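Local atomic coordinates of beta-n-acetylhexosaminidase (Streptococcus pneumoniae, PDB entry 2YLA), a protein that removes terminal beta-linked N-acetylhexosamine residues from glycans, probably acting on host N-glycans as a family 20 glycoside hydrolase of the pneumococcus. Residues A[19-24]-A[90-95]; A[116-121]-A[179-184]; A[280-285]-A[329-334]. The protein carries 1 engineered substitution. One frame throughout, in Å; residues are numbered along the deposited sequence.

Contact 1. Residues A[19-24]-A[90-95]; sequences RKYFTL and TALTQA. With NAG (2-acetamido-2-deoxy-beta-D-glucopyranose), chain E.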
loop_
_atom_site.group_PDB
_atom_site.type_symbol
_atom_site.label_atom_id
_atom_site.label_comp_id
_atom_site.label_asym_id
_atom_site.label_seq_id
_atom_site.Cartn_x
_atom_site.Cartn_y
_atom_site.Cartn_z
ATOM N N ARG A 19 2.180 10.965 -4.329
ATOM C CA ARG A 19 2.796 11.836 -5.327
ATOM C C ARG A 19 1.743 12.546 -6.172
ATOM O O ARG A 19 1.898 13.723 -6.504
ATOM C CB ARG A 19 3.730 11.040 -6.240
ATOM C CG ARG A 19 5.009 10.541 -5.590
ATOM C CD ARG A 19 5.910 9.951 -6.654
ATOM N NE ARG A 19 7.262 9.640 -6.199
ATOM C CZ ARG A 19 7.710 8.412 -5.961
ATOM N NH1 ARG A 19 6.914 7.361 -6.115
ATOM N NH2 ARG A 19 8.963 8.233 -5.564
ATOM N N LYS A 20 0.676 11.821 -6.511
ATOM C CA LYS A 20 -0.359 12.308 -7.422
ATOM C C LYS A 20 -1.752 12.162 -6.811
ATOM O O LYS A 20 -2.077 11.126 -6.230
ATOM C CB LYS A 20 -0.278 11.537 -8.743
ATOM C CG LYS A 20 -1.185 12.039 -9.856
ATOM C CD LYS A 20 -1.067 11.147 -11.078
ATOM C CE LYS A 20 -2.111 11.481 -12.129
ATOM N NZ LYS A 20 -1.824 12.739 -12.869
ATOM N N TYR A 21 -2.570 13.202 -6.953
ATOM C CA TYR A 21 -3.928 13.197 -6.411
ATOM C C TYR A 21 -4.848 12.235 -7.159
ATOM O O TYR A 21 -4.866 12.207 -8.390
ATOM C CB TYR A 21 -4.524 14.610 -6.415
ATOM C CG TYR A 21 -5.936 14.690 -5.862
ATOM C CD1 TYR A 21 -6.166 14.790 -4.490
ATOM C CD2 TYR A 21 -7.042 14.662 -6.714
ATOM C CE1 TYR A 21 -7.458 14.861 -3.981
ATOM C CE2 TYR A 21 -8.339 14.731 -6.212
ATOM C CZ TYR A 21 -8.538 14.830 -4.847
ATOM O OH TYR A 21 -9.818 14.897 -4.348
ATOM N N PHE A 22 -5.598 11.447 -6.395
ATOM C CA PHE A 22 -6.656 10.607 -6.937
ATOM C C PHE A 22 -7.967 11.002 -6.278
ATOM O O PHE A 22 -8.024 11.187 -5.060
ATOM C CB PHE A 22 -6.363 9.132 -6.672
ATOM C CG PHE A 22 -5.381 8.520 -7.632
ATOM C CD1 PHE A 22 -4.012 8.669 -7.442
ATOM C CD2 PHE A 22 -5.828 7.779 -8.722
ATOM C CE1 PHE A 22 -3.099 8.097 -8.328
ATOM C CE2 PHE A 22 -4.924 7.204 -9.616
ATOM C CZ PHE A 22 -3.557 7.364 -9.416
ATOM N N THR A 23 -9.018 11.148 -7.080
ATOM C CA THR A 23 -10.334 11.503 -6.554
ATOM C C THR A 23 -10.910 10.326 -5.780
ATOM O O THR A 23 -10.558 9.178 -6.043
ATOM C CB THR A 23 -11.328 11.890 -7.676
ATOM O OG1 THR A 23 -11.559 10.760 -8.526
ATOM C CG2 THR A 23 -10.797 13.057 -8.507
ATOM N N LEU A 24 -11.795 10.611 -4.830
ATOM C CA LEU A 24 -12.480 9.557 -4.084
ATOM C C LEU A 24 -13.095 8.515 -5.026
ATOM O O LEU A 24 -12.949 7.310 -4.806
ATOM C CB LEU A 24 -13.551 10.149 -3.155
ATOM C CG LEU A 24 -14.586 9.197 -2.535
ATOM C CD1 LEU A 24 -13.929 8.109 -1.688
ATOM C CD2 LEU A 24 -15.615 9.968 -1.713
ATOM N N THR A 90 -5.605 18.427 -4.065
ATOM C CA THR A 90 -4.466 18.392 -3.148
ATOM C C THR A 90 -4.494 17.182 -2.212
ATOM O O THR A 90 -3.631 16.310 -2.302
ATOM C CB THR A 90 -4.347 19.695 -2.324
ATOM O OG1 THR A 90 -4.352 20.826 -3.205
ATOM C CG2 THR A 90 -3.054 19.700 -1.510
ATOM N N ALA A 91 -5.487 17.130 -1.325
ATOM C CA ALA A 91 -5.550 16.092 -0.299
ATOM C C ALA A 91 -6.949 15.513 -0.119
ATOM O O ALA A 91 -7.946 16.229 -0.219
ATOM C CB ALA A 91 -5.033 16.638 1.024
ATOM N N LEU A 92 -7.013 14.211 0.141
ATOM C CA LEU A 92 -8.268 13.549 0.473
ATOM C C LEU A 92 -8.675 13.926 1.892
ATOM O O LEU A 92 -7.818 14.108 2.759
ATOM C CB LEU A 92 -8.124 12.031 0.363
ATOM C CG LEU A 92 -7.887 11.408 -1.015
ATOM C CD1 LEU A 92 -7.355 9.997 -0.856
ATOM C CD2 LEU A 92 -9.154 11.412 -1.858
ATOM N N THR A 93 -9.979 14.049 2.127
ATOM C CA THR A 93 -10.476 14.376 3.461
ATOM C C THR A 93 -10.735 13.112 4.272
ATOM O O THR A 93 -10.849 12.016 3.716
ATOM C CB THR A 93 -11.763 15.238 3.421
ATOM O OG1 THR A 93 -12.825 14.501 2.801
ATOM C CG2 THR A 93 -11.526 16.543 2.663
ATOM N N GLN A 94 -10.820 13.279 5.588
ATOM C CA GLN A 94 -11.169 12.196 6.497
ATOM C C GLN A 94 -12.462 11.511 6.052
ATOM O O GLN A 94 -12.517 10.279 5.939
ATOM C CB GLN A 94 -11.301 12.729 7.924
ATOM C CG GLN A 94 -11.796 11.706 8.935
ATOM C CD GLN A 94 -11.463 12.069 10.368
ATOM O OE1 GLN A 94 -12.160 11.663 11.294
ATOM N NE2 GLN A 94 -10.392 12.828 10.561
ATOM N N ALA A 95 -13.481 12.327 5.780
ATOM C CA ALA A 95 -14.795 11.844 5.358
ATOM C C ALA A 95 -14.738 11.045 4.057
ATOM O O ALA A 95 -15.524 10.114 3.868
ATOM C CB ALA A 95 -15.773 13.007 5.233
HETATM C C1 NAG E . 11.394 2.771 -6.661
HETATM C C2 NAG E . 10.720 3.518 -5.480
HETATM C C3 NAG E . 9.384 4.203 -5.790
HETATM C C4 NAG E . 9.182 4.367 -7.285
HETATM C C5 NAG E . 9.274 2.990 -7.934
HETATM C C6 NAG E . 8.964 3.047 -9.425
HETATM C C7 NAG E . 9.856 1.604 -4.086
HETATM C C8 NAG E . 9.936 1.003 -2.714
HETATM N N2 NAG E . 10.598 2.703 -4.268
HETATM O O3 NAG E . 9.338 5.466 -5.164
HETATM O O4 NAG E . 7.932 4.972 -7.526
HETATM O O5 NAG E . 10.561 2.414 -7.769
HETATM O O6 NAG E . 10.023 3.664 -10.126
HETATM O O7 NAG E . 9.144 1.074 -4.940
HETATM O O HOH W 1 -10.276 16.177 -1.969
#
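One water is gripped from both segments: Tyr21 OH donates to it over 2.7 Å, and the water in turn donates to Ala91 O at 2.9 Å. The Tyr21 side chain reaches across because its CG is anti to the backbone N (chi1 -180°), which sends the ring straight at the 90-95 chain. The ring arrives edge-on, Tyr21 CE1 lying 3.9 Å from Ala91 C with that carbon close to the ring plane. From the other segment Leu92 CD2 settles 3.4 Å from Phe22 O and 4.1 Å from Leu24 N, an apolar tip laid against backbone. Both segments lead into helices of the TIM barrel of family 20: 19-24 leaves strand 10-16 and enters helix 24-37, while 90-95 enters helix 94-105. At each entry a threonine side chain caps a backbone N of the helix, while its own N bonds a side chain three residues on (Thr23 N to Gln26 OE1, Thr93 N to Glu96 OE1), as in a capping box. At the far end of 19-24, Arg19 reaches the bound N-acetylglucosamine (chain E) with an extended chain. Its guanidinium meets O3 of this sugar in plane, Arg19 NH2 at 2.8 Å on a fairly straight bond (161°) and Arg19 NH1 at 3.2 Å; a weaker bond runs from NH1 to O4. Second-shell salt bridges from Arg19 NE to Asp49 and from NH1 to Asp16 hold the guanidinium in position.

Contact 2. Residues A[116-121]-A[179-184]; sequences NSPGHM and FGTDQY. Engineered in segment 179-184: Gln183 (natural residue Glu). With NAG (2-acetamido-2-deoxy-beta-D-glucopyranose), chain E; MAN (alpha-D-mannopyranose), chain B.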
loop_
_atom_site.group_PDB
_atom_site.type_symbol
_atom_site.label_atom_id
_atom_site.label_comp_id
_atom_site.label_asym_id
_atom_site.label_seq_id
_atom_site.Cartn_x
_atom_site.Cartn_y
_atom_site.Cartn_z
ATOM N N ASN A 116 4.678 7.843 4.324
ATOM C CA ASN A 116 6.105 7.569 4.182
ATOM C C ASN A 116 7.024 8.528 4.924
ATOM O O ASN A 116 6.846 9.748 4.885
ATOM C CB ASN A 116 6.494 7.515 2.699
ATOM C CG ASN A 116 7.550 6.464 2.400
ATOM O OD1 ASN A 116 7.732 6.079 1.248
ATOM N ND2 ASN A 116 8.246 5.995 3.430
ATOM N N SER A 117 8.004 7.934 5.601
ATOM C CA SER A 117 9.105 8.612 6.281
ATOM C C SER A 117 10.097 7.492 6.628
ATOM O O SER A 117 9.708 6.322 6.637
ATOM C CB SER A 117 8.620 9.333 7.540
ATOM O OG SER A 117 8.336 8.412 8.574
ATOM N N PRO A 118 11.378 7.826 6.898
ATOM C CA PRO A 118 12.005 9.152 6.918
ATOM C C PRO A 118 12.359 9.701 5.530
ATOM O O PRO A 118 12.690 10.878 5.408
ATOM C CB PRO A 118 13.264 8.929 7.756
ATOM C CG PRO A 118 13.605 7.513 7.550
ATOM C CD PRO A 118 12.332 6.770 7.285
ATOM N N GLY A 119 12.300 8.860 4.502
ATOM C CA GLY A 119 12.468 9.322 3.126
ATOM C C GLY A 119 11.113 9.636 2.527
ATOM O O GLY A 119 10.079 9.342 3.137
ATOM N N HIS A 120 11.109 10.242 1.342
ATOM C CA HIS A 120 9.863 10.507 0.622
ATOM C C HIS A 120 8.885 11.361 1.418
ATOM O O HIS A 120 7.709 11.007 1.559
ATOM C CB HIS A 120 9.185 9.193 0.244
ATOM C CG HIS A 120 9.915 8.426 -0.802
ATOM N ND1 HIS A 120 9.840 8.751 -2.137
ATOM C CD2 HIS A 120 10.740 7.357 -0.719
ATOM C CE1 HIS A 120 10.586 7.914 -2.833
ATOM N NE2 HIS A 120 11.142 7.057 -1.996
ATOM N N MET A 121 9.370 12.481 1.940
ATOM C CA MET A 121 8.541 13.360 2.753
ATOM C C MET A 121 8.782 14.834 2.442
ATOM O O MET A 121 8.926 15.656 3.348
ATOM C CB MET A 121 8.713 13.052 4.251
ATOM C CG MET A 121 10.149 12.991 4.745
ATOM S SD MET A 121 10.263 12.710 6.520
ATOM C CE MET A 121 9.703 14.288 7.149
ATOM N N PHE A 179 4.630 2.162 6.901
ATOM C CA PHE A 179 5.396 3.383 7.144
ATOM C C PHE A 179 6.599 3.558 6.205
ATOM O O PHE A 179 7.348 4.527 6.319
ATOM C CB PHE A 179 5.784 3.533 8.625
ATOM C CG PHE A 179 6.480 2.337 9.210
ATOM C CD1 PHE A 179 7.864 2.202 9.109
ATOM C CD2 PHE A 179 5.758 1.361 9.894
ATOM C CE1 PHE A 179 8.522 1.101 9.665
ATOM C CE2 PHE A 179 6.402 0.259 10.452
ATOM C CZ PHE A 179 7.788 0.127 10.338
ATOM N N GLY A 180 6.762 2.620 5.275
ATOM C CA GLY A 180 7.726 2.749 4.181
ATOM C C GLY A 180 9.188 2.566 4.542
ATOM O O GLY A 180 9.700 1.446 4.519
ATOM N N THR A 181 9.847 3.680 4.863
ATOM C CA THR A 181 11.287 3.752 5.184
ATOM C C THR A 181 12.219 3.363 4.030
ATOM O O THR A 181 13.320 2.862 4.254
ATOM C CB THR A 181 11.688 2.992 6.500
ATOM O OG1 THR A 181 11.553 1.575 6.326
ATOM C CG2 THR A 181 10.854 3.447 7.686
ATOM N N ASP A 182 11.782 3.623 2.802
ATOM C CA ASP A 182 12.575 3.302 1.613
ATOM C C ASP A 182 13.465 4.460 1.141
ATOM O O ASP A 182 13.178 5.632 1.405
ATOM C CB ASP A 182 11.661 2.839 0.468
ATOM C CG ASP A 182 10.605 3.872 0.098
ATOM O OD1 ASP A 182 9.848 4.299 0.995
ATOM O OD2 ASP A 182 10.524 4.247 -1.093
ATOM N N GLN A 183 14.550 4.105 0.454
ATOM C CA GLN A 183 15.449 5.059 -0.219
ATOM C C GLN A 183 15.748 6.340 0.579
ATOM O O GLN A 183 15.260 7.422 0.241
ATOM C CB GLN A 183 14.912 5.390 -1.618
ATOM C CG GLN A 183 14.450 4.158 -2.393
ATOM C CD GLN A 183 13.998 4.468 -3.806
ATOM O OE1 GLN A 183 13.151 5.338 -4.029
ATOM N NE2 GLN A 183 14.551 3.743 -4.771
ATOM N N TYR A 184 16.553 6.204 1.633
ATOM C CA TYR A 184 16.942 7.334 2.478
ATOM C C TYR A 184 17.844 8.305 1.721
ATOM O O TYR A 184 18.810 7.893 1.084
ATOM C CB TYR A 184 17.651 6.844 3.747
ATOM C CG TYR A 184 17.894 7.925 4.784
ATOM C CD1 TYR A 184 19.035 8.725 4.735
ATOM C CD2 TYR A 184 16.984 8.139 5.819
ATOM C CE1 TYR A 184 19.261 9.721 5.681
ATOM C CE2 TYR A 184 17.201 9.131 6.778
ATOM C CZ TYR A 184 18.341 9.918 6.700
ATOM O OH TYR A 184 18.564 10.901 7.641
HETATM C C1 NAG E . 11.394 2.771 -6.661
HETATM C C2 NAG E . 10.720 3.518 -5.480
HETATM C C3 NAG E . 9.384 4.203 -5.790
HETATM C C4 NAG E . 9.182 4.367 -7.285
HETATM C C5 NAG E . 9.274 2.990 -7.934
HETATM C C6 NAG E . 8.964 3.047 -9.425
HETATM C C7 NAG E . 9.856 1.604 -4.086
HETATM C C8 NAG E . 9.936 1.003 -2.714
HETATM N N2 NAG E . 10.598 2.703 -4.268
HETATM O O3 NAG E . 9.338 5.466 -5.164
HETATM O O4 NAG E . 7.932 4.972 -7.526
HETATM O O5 NAG E . 10.561 2.414 -7.769
HETATM O O6 NAG E . 10.023 3.664 -10.126
HETATM O O7 NAG E . 9.144 1.074 -4.940
HETATM C C1 MAN B . 14.361 2.866 -8.566
HETATM C C2 MAN B . 12.973 3.496 -8.387
HETATM C C3 MAN B . 13.007 4.950 -8.874
HETATM C C4 MAN B . 14.127 5.745 -8.203
HETATM C C5 MAN B . 15.460 5.000 -8.297
HETATM C C6 MAN B . 16.548 5.670 -7.463
HETATM O O2 MAN B . 12.615 3.485 -7.011
HETATM O O3 MAN B . 11.778 5.588 -8.614
HETATM O O4 MAN B . 14.231 7.012 -8.813
HETATM O O5 MAN B . 15.323 3.651 -7.870
HETATM O O6 MAN B . 17.618 6.044 -8.303
HETATM O O HOH W 2 13.742 9.796 -0.679
#
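His120 and Asp182 meet through different first torsions: the histidine CG is anti to its carbonyl carbon (chi1 -69°), whereas the aspartate CG sits between backbone N and carbonyl carbon (chi1 58°). The carboxylate therefore comes up beside the imidazole, Asp182 OD2 lying 3.0 Å from His120 NE2, but at an angle too poor for a hydrogen bond. His120 NE2 is directed instead at Gln183 OE1, a weak 3.3 Å bond met at the ring edge, with amide and ring 12° from coplanar. The parallel barrel strands 110-117 and 176-180 that carry these groups end side by side, where Thr181 N gives a weak bond to Ser117 O at 3.2 Å. Pro118, after a cis peptide, lays CG 3.8 Å from CD2 at the edge of the Tyr184 ring. Gln183 is engineered from the natural Glu. Gln183 NE2 donates to mannose O2 at 3.0 Å and to mannose O5 at 3.2 Å; O2 is the oxygen that joins the mannose to the N-acetylglucosamine. An amide held on the glycosidic oxygen, next to Asp182, whose OD2 is 3.5 Å from N2 of the N-acetylglucosamine, is consistent with the Asp-Glu pair of family 20, in which the acetamido group assists cleavage.

Contact 3. Residues A[280-285]-A[329-334]; sequences YYILGQ and WADRPS. With NAG (2-acetamido-2-deoxy-beta-D-glucopyranose), chain E; NAG (2-acetamido-2-deoxy-beta-D-glucopyranose), chain C; MAN (alpha-D-mannopyranose), chain B; EDO (1,2-ethanediol), chain I.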
loop_
_atom_site.group_PDB
_atom_site.type_symbol
_atom_site.label_atom_id
_atom_site.label_comp_id
_atom_site.label_asym_id
_atom_site.label_seq_id
_atom_site.Cartn_x
_atom_site.Cartn_y
_atom_site.Cartn_z
ATOM N N TYR A 280 5.923 -3.546 -11.684
ATOM C CA TYR A 280 5.814 -2.093 -11.526
ATOM C C TYR A 280 5.374 -1.368 -12.792
ATOM O O TYR A 280 5.877 -1.648 -13.884
ATOM C CB TYR A 280 7.162 -1.510 -11.090
ATOM C CG TYR A 280 7.433 -1.521 -9.601
ATOM C CD1 TYR A 280 6.745 -2.382 -8.744
ATOM C CD2 TYR A 280 8.402 -0.687 -9.054
ATOM C CE1 TYR A 280 7.006 -2.395 -7.381
ATOM C CE2 TYR A 280 8.669 -0.696 -7.692
ATOM C CZ TYR A 280 7.965 -1.550 -6.864
ATOM O OH TYR A 280 8.218 -1.560 -5.516
ATOM N N TYR A 281 4.441 -0.431 -12.630
ATOM C CA TYR A 281 4.111 0.518 -13.689
ATOM C C TYR A 281 4.138 1.963 -13.194
ATOM O O TYR A 281 3.405 2.336 -12.276
ATOM C CB TYR A 281 2.765 0.198 -14.348
ATOM C CG TYR A 281 2.332 1.222 -15.385
ATOM C CD1 TYR A 281 3.201 1.625 -16.406
ATOM C CD2 TYR A 281 1.057 1.785 -15.348
ATOM C CE1 TYR A 281 2.813 2.567 -17.359
ATOM C CE2 TYR A 281 0.658 2.727 -16.300
ATOM C CZ TYR A 281 1.541 3.111 -17.300
ATOM O OH TYR A 281 1.157 4.037 -18.242
ATOM N N ILE A 282 4.998 2.760 -13.825
ATOM C CA ILE A 282 5.097 4.195 -13.577
ATOM C C ILE A 282 4.254 4.907 -14.625
ATOM O O ILE A 282 4.455 4.707 -15.825
ATOM C CB ILE A 282 6.565 4.695 -13.670
ATOM C CG1 ILE A 282 7.426 4.074 -12.574
ATOM C CG2 ILE A 282 6.645 6.208 -13.566
ATOM C CD1 ILE A 282 8.131 2.808 -12.991
ATOM N N LEU A 283 3.316 5.736 -14.172
ATOM C CA LEU A 283 2.399 6.434 -15.075
ATOM C C LEU A 283 3.144 7.178 -16.182
ATOM O O LEU A 283 4.049 7.974 -15.911
ATOM C CB LEU A 283 1.479 7.380 -14.295
ATOM C CG LEU A 283 0.618 6.757 -13.192
ATOM C CD1 LEU A 283 -0.119 7.831 -12.415
ATOM C CD2 LEU A 283 -0.358 5.727 -13.746
ATOM N N GLY A 284 2.773 6.883 -17.426
ATOM C CA GLY A 284 3.347 7.536 -18.600
ATOM C C GLY A 284 4.726 7.046 -18.997
ATOM O O GLY A 284 5.403 7.691 -19.797
ATOM N N GLN A 285 5.149 5.912 -18.444
ATOM C CA GLN A 285 6.448 5.326 -18.783
ATOM C C GLN A 285 6.384 4.638 -20.145
ATOM O O GLN A 285 5.463 3.866 -20.418
ATOM C CB GLN A 285 6.904 4.340 -17.700
ATOM C CG GLN A 285 8.352 3.855 -17.828
ATOM C CD GLN A 285 9.370 4.785 -17.188
ATOM O OE1 GLN A 285 10.563 4.482 -17.155
ATOM N NE2 GLN A 285 8.907 5.916 -16.673
ATOM N N TRP A 329 2.878 3.463 -9.837
ATOM C CA TRP A 329 3.623 4.613 -9.325
ATOM C C TRP A 329 3.459 5.873 -10.168
ATOM O O TRP A 329 3.235 5.799 -11.378
ATOM C CB TRP A 329 5.106 4.270 -9.209
ATOM C CG TRP A 329 5.366 3.067 -8.370
ATOM C CD1 TRP A 329 5.540 1.791 -8.808
ATOM C CD2 TRP A 329 5.474 3.018 -6.941
ATOM N NE1 TRP A 329 5.757 0.950 -7.747
ATOM C CE2 TRP A 329 5.720 1.676 -6.588
ATOM C CE3 TRP A 329 5.390 3.981 -5.925
ATOM C CZ2 TRP A 329 5.880 1.267 -5.264
ATOM C CZ3 TRP A 329 5.556 3.573 -4.608
ATOM C CH2 TRP A 329 5.796 2.227 -4.289
ATOM N N ALA A 330 3.597 7.027 -9.519
ATOM C CA ALA A 330 3.444 8.316 -10.183
ATOM C C ALA A 330 4.675 9.205 -10.005
ATOM O O ALA A 330 4.570 10.341 -9.535
ATOM C CB ALA A 330 2.191 9.014 -9.677
ATOM N N ASP A 331 5.837 8.680 -10.400
ATOM C CA ASP A 331 7.129 9.374 -10.251
ATOM C C ASP A 331 7.149 10.762 -10.897
ATOM O O ASP A 331 7.648 11.719 -10.300
ATOM C CB ASP A 331 8.275 8.509 -10.783
ATOM C CG ASP A 331 8.486 7.246 -9.962
ATOM O OD1 ASP A 331 7.486 6.607 -9.575
ATOM O OD2 ASP A 331 9.655 6.886 -9.708
ATOM N N ARG A 332 6.624 10.860 -12.116
ATOM C CA ARG A 332 6.225 12.145 -12.677
ATOM C C ARG A 332 4.713 12.260 -12.497
ATOM O O ARG A 332 3.954 11.652 -13.253
ATOM C CB ARG A 332 6.592 12.258 -14.160
ATOM C CG ARG A 332 8.089 12.351 -14.461
ATOM C CD ARG A 332 8.644 11.015 -14.927
ATOM N NE ARG A 332 7.763 10.393 -15.916
ATOM C CZ ARG A 332 7.757 9.098 -16.207
ATOM N NH1 ARG A 332 8.593 8.274 -15.589
ATOM N NH2 ARG A 332 6.911 8.624 -17.113
ATOM N N PRO A 333 4.266 13.028 -11.487
ATOM C CA PRO A 333 2.836 13.059 -11.178
ATOM C C PRO A 333 1.990 13.845 -12.185
ATOM O O PRO A 333 0.760 13.762 -12.147
ATOM C CB PRO A 333 2.784 13.710 -9.788
ATOM C CG PRO A 333 4.209 13.813 -9.323
ATOM C CD PRO A 333 5.040 13.857 -10.550
ATOM N N SER A 334 2.641 14.588 -13.079
ATOM C CA SER A 334 1.935 15.318 -14.134
ATOM C C SER A 334 1.542 14.410 -15.307
ATOM O O SER A 334 0.813 14.835 -16.206
ATOM C CB SER A 334 2.762 16.510 -14.620
ATOM O OG SER A 334 3.965 16.078 -15.225
HETATM C C1 NAG E . 11.394 2.771 -6.661
HETATM C C2 NAG E . 10.720 3.518 -5.480
HETATM C C3 NAG E . 9.384 4.203 -5.790
HETATM C C4 NAG E . 9.182 4.367 -7.285
HETATM C C5 NAG E . 9.274 2.990 -7.934
HETATM C C6 NAG E . 8.964 3.047 -9.425
HETATM C C7 NAG E . 9.856 1.604 -4.086
HETATM C C8 NAG E . 9.936 1.003 -2.714
HETATM N N2 NAG E . 10.598 2.703 -4.268
HETATM O O3 NAG E . 9.338 5.466 -5.164
HETATM O O4 NAG E . 7.932 4.972 -7.526
HETATM O O5 NAG E . 10.561 2.414 -7.769
HETATM O O6 NAG E . 10.023 3.664 -10.126
HETATM O O7 NAG E . 9.144 1.074 -4.940
HETATM C C1 NAG C . 13.934 -0.963 -10.859
HETATM C C2 NAG C . 13.637 -2.365 -10.315
HETATM C C3 NAG C . 12.692 -3.071 -11.296
HETATM C C4 NAG C . 11.474 -2.199 -11.626
HETATM C C5 NAG C . 11.838 -0.734 -11.901
HETATM C C6 NAG C . 10.595 0.148 -11.936
HETATM C C7 NAG C . 15.656 -3.956 -10.601
HETATM C C8 NAG C . 15.381 -4.368 -12.024
HETATM N N2 NAG C . 14.858 -3.095 -9.938
HETATM O O3 NAG C . 12.275 -4.313 -10.771
HETATM O O4 NAG C . 10.821 -2.744 -12.753
HETATM O O5 NAG C . 12.724 -0.235 -10.914
HETATM O O6 NAG C . 10.970 1.502 -11.803
HETATM O O7 NAG C . 16.645 -4.438 -10.047
HETATM C C1 MAN B . 14.361 2.866 -8.566
HETATM C C2 MAN B . 12.973 3.496 -8.387
HETATM C C3 MAN B . 13.007 4.950 -8.874
HETATM C C4 MAN B . 14.127 5.745 -8.203
HETATM C C5 MAN B . 15.460 5.000 -8.297
HETATM C C6 MAN B . 16.548 5.670 -7.463
HETATM O O2 MAN B . 12.615 3.485 -7.011
HETATM O O3 MAN B . 11.778 5.588 -8.614
HETATM O O4 MAN B . 14.231 7.012 -8.813
HETATM O O5 MAN B . 15.323 3.651 -7.870
HETATM O O6 MAN B . 17.618 6.044 -8.303
HETATM C C1 EDO I . 6.623 15.845 -13.296
HETATM O O1 EDO I . 5.664 16.463 -12.432
HETATM C C2 EDO I . 8.030 16.285 -12.906
HETATM O O2 EDO I . 8.893 15.141 -12.860
HETATM O O HOH W 3 4.489 8.729 -13.332
#
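The indole of Trp329 presents its edge to the face of Tyr280, Trp329 NE1 standing 3.2 Å above the middle of the phenol ring; the planes are 55° apart and the centroids of the Tyr280 ring and the Trp329 five-membered ring 4.2 Å. Over one face of the indole lies the N-acetylglucosamine of chain E, its C5 above the rim and C6 close by. The edge of Tyr280 faces sugar too: Tyr280 OH donates to O7 of the chain E N-acetylglucosamine at 2.9 Å, and C6 of a second N-acetylglucosamine (chain C) lies near the ring plane. Strand 281-282 pairs in parallel with the end of barrel strand 321-329. Trp329 N bonds to Tyr281 O at 2.7 Å and Leu283 N to Trp329 O at 2.8 Å, both nearly straight, and a type II turn spans Ile282 to Gln285, with Gln285 N bonded to Ile282 O. Leu283 CD1 rests on Ala330 CB at 3.8 Å. Asp331 splits its carboxylate between two sugars: Asp331 OD1 accepts from O4 of the chain E N-acetylglucosamine at 2.7 Å, Asp331 OD2 from mannose O3 at 2.7 Å and, more distantly, from that N-acetylglucosamine's O6.

In the fold
From the N terminus the three contacts follow one another in series; none nests in or crosses another. Contact 1 closes 65 intervening residues, joining the loop after strand 10-16 to the start of helix 94-105. That helix leads into strand 110-117, where contact 2 begins; it closes 57 residues by pairing this strand's end with that of 176-180. Contact 3 closes 43 residues, tying strand 281-282 to the end of 321-329. Strand 321-329 closes the barrel against 10-16, and here the last contact meets the first: Lys20 NZ probably bonds Pro333 O, and Arg19 makes a long, weak ion pair with Asp331 and packs on His120 of contact 2. All three reach the same N-acetylglucosamine.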